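Local coordinates for cobalamin biosynthesis protein (Agrobacterium tumefaciens, PDB 3BY5), which probably takes part in cobalamin (vitamin B12) biosynthesis, as a small relative of the C-terminal domain of CbiG, though its exact role is not established, at residues 30-35 and 118-123; 13-18 and 24-29; 76-81 and 102-107. One frame throughout, in Å; residues are numbered along the deposited sequence.

Overall arrangement
All three contacts are purely apolar, with no hydrogen bond across any of them, but they differ in depth and place. Contacts 1 and 2 share helix 23-37 and the same sheet; their centres are 7 Å apart and they touch, as where V30 CG2 meets I15 CD1 at 3.8 Å. Contact 2 is buried under a central strand, whereas contact 1 is partly buried at the outermost strand 112-120, and alanines are its helix side. Contact 3, also buried, joins two helices on the opposite side of the chain's centre, its centre about 19 Å from that of contact 2. It meets contact 2 through the sheet, where A103 CB lies 3.5 Å from G14 N.

Contact 1 (30-35 and 118-123); sequences VRAAER and LVVGDV
A33 and A32 of helix 23-37 meet L118 and V120 of strand 112-120, an outermost strand, within this chain, of the mixed five-stranded sheet in this alpha/beta fold. The CA separations, 7.3 Å for A33 to L118 and 7.7 Å for A32 to V120, show that two successive helix residues face two strand residues on the same sheet face, with V119 between them turned elsewhere.

Across the interface the interactions are apolar, burying 131 Å² in all. A32 CB meets V120 CG2 at 4.2 Å, a looser touch toward the partly exposed margin. A33 is buried, and its methyl also packs on V125 and I127 of the neighbouring strand, so the small residue sits over two strands at once.

No polar bond spans the two segments. On the sheet side, V120 N bonds to V123 O at 2.9 Å, while the return bond from V123 N to V120 O is weak. This pairing closes a two-residue hairpin turn at G121 and D122, where G121 has a positive phi of 74°. On the helix side, E34 OE1 accepts a hydrogen bond from V41 N just beyond the helix.

The leucine supplies the nearest touch: with CG anti to the backbone N (chi1 -169°), the chain extends to the helix, and L118 CD2 rests 3.6 Å from A33 CB and 3.7 Å from A33 CA.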
loop_
_atom_site.group_PDB
_atom_site.type_symbol
_atom_site.label_atom_id
_atom_site.label_comp_id
_atom_site.label_asym_id
_atom_site.label_seq_id
_atom_site.Cartn_x
_atom_site.Cartn_y
_atom_site.Cartn_z
ATOM N N VAL A 30 -13.564 -4.339 -10.371
ATOM C CA VAL A 30 -13.012 -5.297 -9.418
ATOM C C VAL A 30 -14.018 -6.420 -9.162
ATOM O O VAL A 30 -13.663 -7.591 -9.212
ATOM C CB VAL A 30 -12.551 -4.609 -8.098
ATOM C CG1 VAL A 30 -12.081 -5.634 -7.068
ATOM C CG2 VAL A 30 -11.432 -3.620 -8.370
ATOM N N ARG A 31 -15.279 -6.063 -8.935
ATOM C CA ARG A 31 -16.326 -7.058 -8.697
ATOM C C ARG A 31 -16.639 -7.927 -9.918
ATOM O O ARG A 31 -17.012 -9.092 -9.769
ATOM C CB ARG A 31 -17.605 -6.408 -8.166
ATOM C CG ARG A 31 -17.517 -5.919 -6.728
ATOM C CD ARG A 31 -18.903 -5.819 -6.111
ATOM N NE ARG A 31 -18.995 -4.750 -5.115
ATOM C CZ ARG A 31 -18.734 -4.892 -3.816
ATOM N NH1 ARG A 31 -18.353 -6.066 -3.322
ATOM N NH2 ARG A 31 -18.855 -3.847 -3.005
ATOM N N ALA A 32 -16.481 -7.360 -11.114
ATOM C CA ALA A 32 -16.627 -8.119 -12.357
ATOM C C ALA A 32 -15.485 -9.115 -12.532
ATOM O O ALA A 32 -15.709 -10.226 -12.996
ATOM C CB ALA A 32 -16.720 -7.193 -13.560
ATOM N N ALA A 33 -14.275 -8.707 -12.151
ATOM C CA ALA A 33 -13.096 -9.575 -12.147
ATOM C C ALA A 33 -13.269 -10.750 -11.193
ATOM O O ALA A 33 -12.934 -11.888 -11.528
ATOM C CB ALA A 33 -11.863 -8.779 -11.775
ATOM N N GLU A 34 -13.802 -10.458 -10.010
ATOM C CA GLU A 34 -14.081 -11.466 -9.001
ATOM C C GLU A 34 -15.045 -12.528 -9.515
ATOM O O GLU A 34 -14.790 -13.724 -9.372
ATOM C CB GLU A 34 -14.627 -10.802 -7.738
ATOM C CG GLU A 34 -13.560 -10.075 -6.954
ATOM C CD GLU A 34 -14.081 -9.430 -5.698
ATOM O OE1 GLU A 34 -13.483 -9.663 -4.627
ATOM O OE2 GLU A 34 -15.082 -8.687 -5.772
ATOM N N ARG A 35 -16.131 -12.078 -10.140
ATOM C CA ARG A 35 -17.132 -12.972 -10.718
ATOM C C ARG A 35 -16.621 -13.754 -11.924
ATOM O O ARG A 35 -16.858 -14.955 -12.021
ATOM C CB ARG A 35 -18.399 -12.199 -11.090
ATOM C CG ARG A 35 -19.198 -11.729 -9.892
ATOM C CD ARG A 35 -20.569 -11.206 -10.290
ATOM N NE ARG A 35 -20.490 -9.987 -11.085
ATOM C CZ ARG A 35 -20.420 -8.755 -10.587
ATOM N NH1 ARG A 35 -20.419 -8.554 -9.273
ATOM N NH2 ARG A 35 -20.349 -7.720 -11.414
ATOM N N LEU A 118 -7.531 -8.219 -17.749
ATOM C CA LEU A 118 -8.932 -7.871 -17.859
ATOM C C LEU A 118 -9.106 -6.367 -17.917
ATOM O O LEU A 118 -8.537 -5.649 -17.106
ATOM C CB LEU A 118 -9.711 -8.444 -16.674
ATOM C CG LEU A 118 -11.235 -8.397 -16.768
ATOM C CD1 LEU A 118 -11.776 -9.551 -17.590
ATOM C CD2 LEU A 118 -11.827 -8.421 -15.402
ATOM N N VAL A 119 -9.872 -5.896 -18.894
ATOM C CA VAL A 119 -10.289 -4.499 -18.946
ATOM C C VAL A 119 -11.816 -4.452 -18.854
ATOM O O VAL A 119 -12.502 -5.147 -19.595
ATOM C CB VAL A 119 -9.802 -3.790 -20.230
ATOM C CG1 VAL A 119 -10.019 -2.295 -20.125
ATOM C CG2 VAL A 119 -8.336 -4.062 -20.473
ATOM N N VAL A 120 -12.334 -3.671 -17.908
ATOM C CA VAL A 120 -13.778 -3.471 -17.740
ATOM C C VAL A 120 -14.070 -1.978 -17.827
ATOM O O VAL A 120 -13.786 -1.233 -16.889
ATOM C CB VAL A 120 -14.299 -3.995 -16.376
ATOM C CG1 VAL A 120 -15.815 -3.945 -16.334
ATOM C CG2 VAL A 120 -13.818 -5.403 -16.090
ATOM N N GLY A 121 -14.651 -1.544 -18.940
ATOM C CA GLY A 121 -14.703 -0.118 -19.262
ATOM C C GLY A 121 -13.298 0.263 -19.687
ATOM O O GLY A 121 -12.725 -0.374 -20.571
ATOM N N ASP A 122 -12.729 1.285 -19.058
ATOM C CA ASP A 122 -11.296 1.561 -19.224
ATOM C C ASP A 122 -10.541 1.506 -17.887
ATOM O O ASP A 122 -9.701 2.356 -17.577
ATOM C CB ASP A 122 -11.034 2.853 -20.018
ATOM C CG ASP A 122 -12.060 3.930 -19.745
ATOM O OD1 ASP A 122 -12.694 4.406 -20.711
ATOM O OD2 ASP A 122 -12.235 4.297 -18.565
ATOM N N VAL A 123 -10.871 0.478 -17.109
ATOM C CA VAL A 123 -10.146 0.123 -15.901
ATOM C C VAL A 123 -9.546 -1.264 -16.121
ATOM O O VAL A 123 -10.268 -2.224 -16.393
ATOM C CB VAL A 123 -11.066 0.117 -14.644
ATOM C CG1 VAL A 123 -10.270 -0.203 -13.390
ATOM C CG2 VAL A 123 -11.771 1.450 -14.473
#

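Contact 2 (13-18 and 24-29); sequences AGIGCR and DAIIAA
I26 of helix 23-37 lies over I15 and C17 of strand 11-17, joining the first strand and the helix of the beta-alpha-beta unit that continues into strand 43-46. The nearest CA pair is I15 to I26, at 8.0 Å. I15 and C17 are two positions apart and both direct their side chains at the helix, with G16, which has no side chain, between them.

Apolar contacts make up the interface, and I26 supplies the helix half of both through separate branches. Its CG2 methyl meets the CG2 methyl of I15 at 3.8 Å, the two side chains lying at a slant to each other. The longer branch goes to the cysteine: I26 CD1 stands 3.8 Å from C17 SG. With chi1 of 46°, the sulfur of C17 sits between its own backbone N and carbonyl carbon. I26 gives up 63 Å² of surface here, just over half of the 120 Å² total, and it is further enclosed by L56 and A59 of helix 54-62 and by V123.

Polar groups bond within the elements or to neighbouring strands. In the helix, A28 N reaches D24 O at 3.0 Å. The strand pairs with both neighbours, I15 with A45 and G16 with T124, and I15 O also bonds to T46 OG1.

The chemistry implies that packing of I26 on I15 and C17, with no hydrogen bond between the segments, probably contributes to how the helix seats on the sheet; the sulfur serves here as one more apolar surface.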
loop_
_atom_site.group_PDB
_atom_site.type_symbol
_atom_site.label_atom_id
_atom_site.label_comp_id
_atom_site.label_asym_id
_atom_site.label_seq_id
_atom_site.Cartn_x
_atom_site.Cartn_y
_atom_site.Cartn_z
ATOM N N ALA A 13 -5.390 -7.570 -6.528
ATOM C CA ALA A 13 -5.794 -7.013 -7.819
ATOM C C ALA A 13 -5.035 -5.734 -8.133
ATOM O O ALA A 13 -5.178 -4.736 -7.431
ATOM C CB ALA A 13 -7.279 -6.759 -7.859
ATOM N N GLY A 14 -4.222 -5.774 -9.184
ATOM C CA GLY A 14 -3.519 -4.589 -9.675
ATOM C C GLY A 14 -4.442 -3.756 -10.538
ATOM O O GLY A 14 -5.071 -4.279 -11.457
ATOM N N ILE A 15 -4.532 -2.463 -10.241
ATOM C CA ILE A 15 -5.474 -1.571 -10.928
ATOM C C ILE A 15 -4.766 -0.506 -11.761
ATOM O O ILE A 15 -3.886 0.200 -11.273
ATOM C CB ILE A 15 -6.449 -0.870 -9.939
ATOM C CG1 ILE A 15 -7.083 -1.868 -8.960
ATOM C CG2 ILE A 15 -7.525 -0.087 -10.692
ATOM C CD1 ILE A 15 -7.918 -2.960 -9.610
ATOM N N GLY A 16 -5.158 -0.412 -13.026
ATOM C CA GLY A 16 -4.733 0.671 -13.898
ATOM C C GLY A 16 -5.958 1.329 -14.490
ATOM O O GLY A 16 -6.948 0.659 -14.773
ATOM N N CYS A 17 -5.903 2.646 -14.654
ATOM C CA CYS A 17 -6.982 3.391 -15.301
ATOM C C CYS A 17 -6.460 4.666 -15.942
ATOM O O CYS A 17 -5.364 5.131 -15.614
ATOM C CB CYS A 17 -8.115 3.713 -14.316
ATOM S SG CYS A 17 -7.584 4.349 -12.718
ATOM N N ARG A 18 -7.244 5.216 -16.867
ATOM C CA ARG A 18 -6.911 6.484 -17.507
ATOM C C ARG A 18 -7.210 7.629 -16.535
ATOM O O ARG A 18 -8.057 7.484 -15.643
ATOM C CB ARG A 18 -7.690 6.651 -18.822
ATOM C CG ARG A 18 -6.818 6.976 -20.045
ATOM C CD ARG A 18 -6.298 8.414 -20.032
ATOM N NE ARG A 18 -4.923 8.516 -20.524
ATOM C CZ ARG A 18 -3.830 8.378 -19.772
ATOM N NH1 ARG A 18 -2.629 8.493 -20.322
ATOM N NH2 ARG A 18 -3.925 8.124 -18.471
ATOM N N ASP A 24 -16.711 4.391 -8.729
ATOM C CA ASP A 24 -17.689 3.348 -9.039
ATOM C C ASP A 24 -17.340 2.524 -10.286
ATOM O O ASP A 24 -17.779 1.383 -10.412
ATOM C CB ASP A 24 -19.098 3.952 -9.149
ATOM C CG ASP A 24 -19.098 5.317 -9.823
ATOM O OD1 ASP A 24 -19.017 5.373 -11.073
ATOM O OD2 ASP A 24 -19.177 6.336 -9.097
ATOM N N ALA A 25 -16.552 3.102 -11.193
ATOM C CA ALA A 25 -16.052 2.379 -12.360
ATOM C C ALA A 25 -14.996 1.365 -11.945
ATOM O O ALA A 25 -14.990 0.234 -12.432
ATOM C CB ALA A 25 -15.487 3.337 -13.386
ATOM N N ILE A 26 -14.111 1.786 -11.043
ATOM C CA ILE A 26 -13.093 0.916 -10.462
ATOM C C ILE A 26 -13.749 -0.222 -9.680
ATOM O O ILE A 26 -13.356 -1.377 -9.829
ATOM C CB ILE A 26 -12.147 1.685 -9.499
ATOM C CG1 ILE A 26 -11.810 3.106 -10.000
ATOM C CG2 ILE A 26 -10.916 0.855 -9.156
ATOM C CD1 ILE A 26 -10.851 3.202 -11.158
ATOM N N ILE A 27 -14.751 0.119 -8.863
ATOM C CA ILE A 27 -15.478 -0.851 -8.028
ATOM C C ILE A 27 -16.154 -1.920 -8.882
ATOM O O ILE A 27 -16.006 -3.113 -8.617
ATOM C CB ILE A 27 -16.511 -0.156 -7.096
ATOM C CG1 ILE A 27 -15.800 0.632 -5.994
ATOM C CG2 ILE A 27 -17.458 -1.176 -6.456
ATOM C CD1 ILE A 27 -16.698 1.584 -5.231
ATOM N N ALA A 28 -16.864 -1.474 -9.918
ATOM C CA ALA A 28 -17.501 -2.351 -10.897
ATOM C C ALA A 28 -16.506 -3.301 -11.550
ATOM O O ALA A 28 -16.788 -4.488 -11.696
ATOM C CB ALA A 28 -18.196 -1.522 -11.958
ATOM N N ALA A 29 -15.346 -2.765 -11.926
ATOM C CA ALA A 29 -14.273 -3.527 -12.560
ATOM C C ALA A 29 -13.678 -4.621 -11.667
ATOM O O ALA A 29 -13.320 -5.694 -12.155
ATOM C CB ALA A 29 -13.179 -2.586 -13.026
#

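Contact 3 (76-81 and 102-107); sequences EAVAAE and AALAAA
V78 O and A79 O both lie within hydrogen-bonding range of T82 OG1, whose single proton they must share or take in turn; this threonine is on the turn of helix 72-84 that follows V78, the residue reaching across to L104 and A105. The motif is a helix-helix packing in a layered alpha/beta fold. Helix 98-107 rests on the sheet, as A103 touching A128 and A106 touching Y43 and A45 indicate, and helix 72-84 packs on helix 98-107 through L104 and A105.

Between the two segments the interactions are wholly apolar. V78 loses 66 Å² of the 117 Å² buried, more than L104 and A105 together. The small alanine permits a close approach, with the CA atoms of V78 and A105 6.2 Å apart. L104 touches the valine at the root of its side chain: CG lies anti to the carbonyl carbon (chi1 -75°), and L104 also packs on T82, A111 and A128.

The two methyls of V78 take different partners. V78 CG1, anti to the backbone N (chi1 163°), meets L104 CB at 3.8 Å, while V78 CG2 lies 3.7 Å from A105 CB and 3.8 Å from A105 CA.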
loop_
_atom_site.group_PDB
_atom_site.type_symbol
_atom_site.label_atom_id
_atom_site.label_comp_id
_atom_site.label_asym_id
_atom_site.label_seq_id
_atom_site.Cartn_x
_atom_site.Cartn_y
_atom_site.Cartn_z
ATOM N N GLU A 76 9.936 -1.857 -11.494
ATOM C CA GLU A 76 11.025 -2.223 -12.393
ATOM C C GLU A 76 11.714 -3.526 -11.974
ATOM O O GLU A 76 11.989 -4.379 -12.813
ATOM C CB GLU A 76 12.044 -1.088 -12.506
ATOM C CG GLU A 76 11.595 0.097 -13.370
ATOM C CD GLU A 76 11.457 -0.231 -14.858
ATOM O OE1 GLU A 76 12.143 -1.159 -15.356
ATOM O OE2 GLU A 76 10.663 0.462 -15.534
ATOM N N ALA A 77 11.964 -3.672 -10.677
ATOM C CA ALA A 77 12.572 -4.875 -10.111
ATOM C C ALA A 77 11.758 -6.123 -10.414
ATOM O O ALA A 77 12.306 -7.119 -10.872
ATOM C CB ALA A 77 12.752 -4.715 -8.608
ATOM N N VAL A 78 10.451 -6.039 -10.171
ATOM C CA VAL A 78 9.493 -7.129 -10.399
ATOM C C VAL A 78 9.422 -7.518 -11.872
ATOM O O VAL A 78 9.490 -8.703 -12.209
ATOM C CB VAL A 78 8.098 -6.750 -9.835
ATOM C CG1 VAL A 78 6.993 -7.629 -10.388
ATOM C CG2 VAL A 78 8.124 -6.850 -8.336
ATOM N N ALA A 79 9.325 -6.511 -12.738
ATOM C CA ALA A 79 9.329 -6.721 -14.184
ATOM C C ALA A 79 10.606 -7.400 -14.661
ATOM O O ALA A 79 10.551 -8.288 -15.509
ATOM C CB ALA A 79 9.116 -5.411 -14.912
ATOM N N ALA A 80 11.743 -6.986 -14.103
ATOM C CA ALA A 80 13.043 -7.595 -14.392
ATOM C C ALA A 80 13.105 -9.049 -13.944
ATOM O O ALA A 80 13.532 -9.898 -14.709
ATOM C CB ALA A 80 14.163 -6.794 -13.752
ATOM N N GLU A 81 12.660 -9.325 -12.718
ATOM C CA GLU A 81 12.596 -10.689 -12.166
ATOM C C GLU A 81 11.754 -11.657 -13.005
ATOM O O GLU A 81 12.139 -12.813 -13.206
ATOM C CB GLU A 81 12.059 -10.666 -10.728
ATOM C CG GLU A 81 13.054 -10.176 -9.680
ATOM C CD GLU A 81 12.384 -9.571 -8.447
ATOM O OE1 GLU A 81 12.972 -8.643 -7.851
ATOM O OE2 GLU A 81 11.273 -10.013 -8.071
ATOM N N ALA A 102 2.439 -4.371 -10.689
ATOM C CA ALA A 102 1.954 -3.784 -9.427
ATOM C C ALA A 102 1.320 -4.821 -8.517
ATOM O O ALA A 102 1.588 -4.833 -7.320
ATOM C CB ALA A 102 0.984 -2.653 -9.697
ATOM N N ALA A 103 0.482 -5.681 -9.095
ATOM C CA ALA A 103 -0.164 -6.783 -8.378
ATOM C C ALA A 103 0.848 -7.794 -7.867
ATOM O O ALA A 103 0.704 -8.293 -6.757
ATOM C CB ALA A 103 -1.180 -7.475 -9.259
ATOM N N LEU A 104 1.867 -8.083 -8.677
ATOM C CA LEU A 104 2.910 -9.038 -8.312
ATOM C C LEU A 104 3.836 -8.485 -7.250
ATOM O O LEU A 104 4.313 -9.233 -6.402
ATOM C CB LEU A 104 3.722 -9.463 -9.533
ATOM C CG LEU A 104 3.081 -10.441 -10.525
ATOM C CD1 LEU A 104 4.023 -10.700 -11.687
ATOM C CD2 LEU A 104 2.682 -11.748 -9.859
ATOM N N ALA A 105 4.087 -7.177 -7.294
ATOM C CA ALA A 105 4.932 -6.521 -6.296
ATOM C C ALA A 105 4.283 -6.526 -4.924
ATOM O O ALA A 105 4.938 -6.814 -3.924
ATOM C CB ALA A 105 5.247 -5.111 -6.714
ATOM N N ALA A 106 2.991 -6.213 -4.890
ATOM C CA ALA A 106 2.233 -6.178 -3.649
ATOM C C ALA A 106 1.996 -7.572 -3.090
ATOM O O ALA A 106 1.948 -7.749 -1.878
ATOM C CB ALA A 106 0.926 -5.468 -3.856
ATOM N N ALA A 107 1.868 -8.532 -3.975
ATOM C CA ALA A 107 1.716 -9.912 -3.627
ATOM C C ALA A 107 2.956 -10.485 -3.057
ATOM O O ALA A 107 2.918 -11.207 -2.118
ATOM C CB ALA A 107 1.325 -10.681 -4.793
#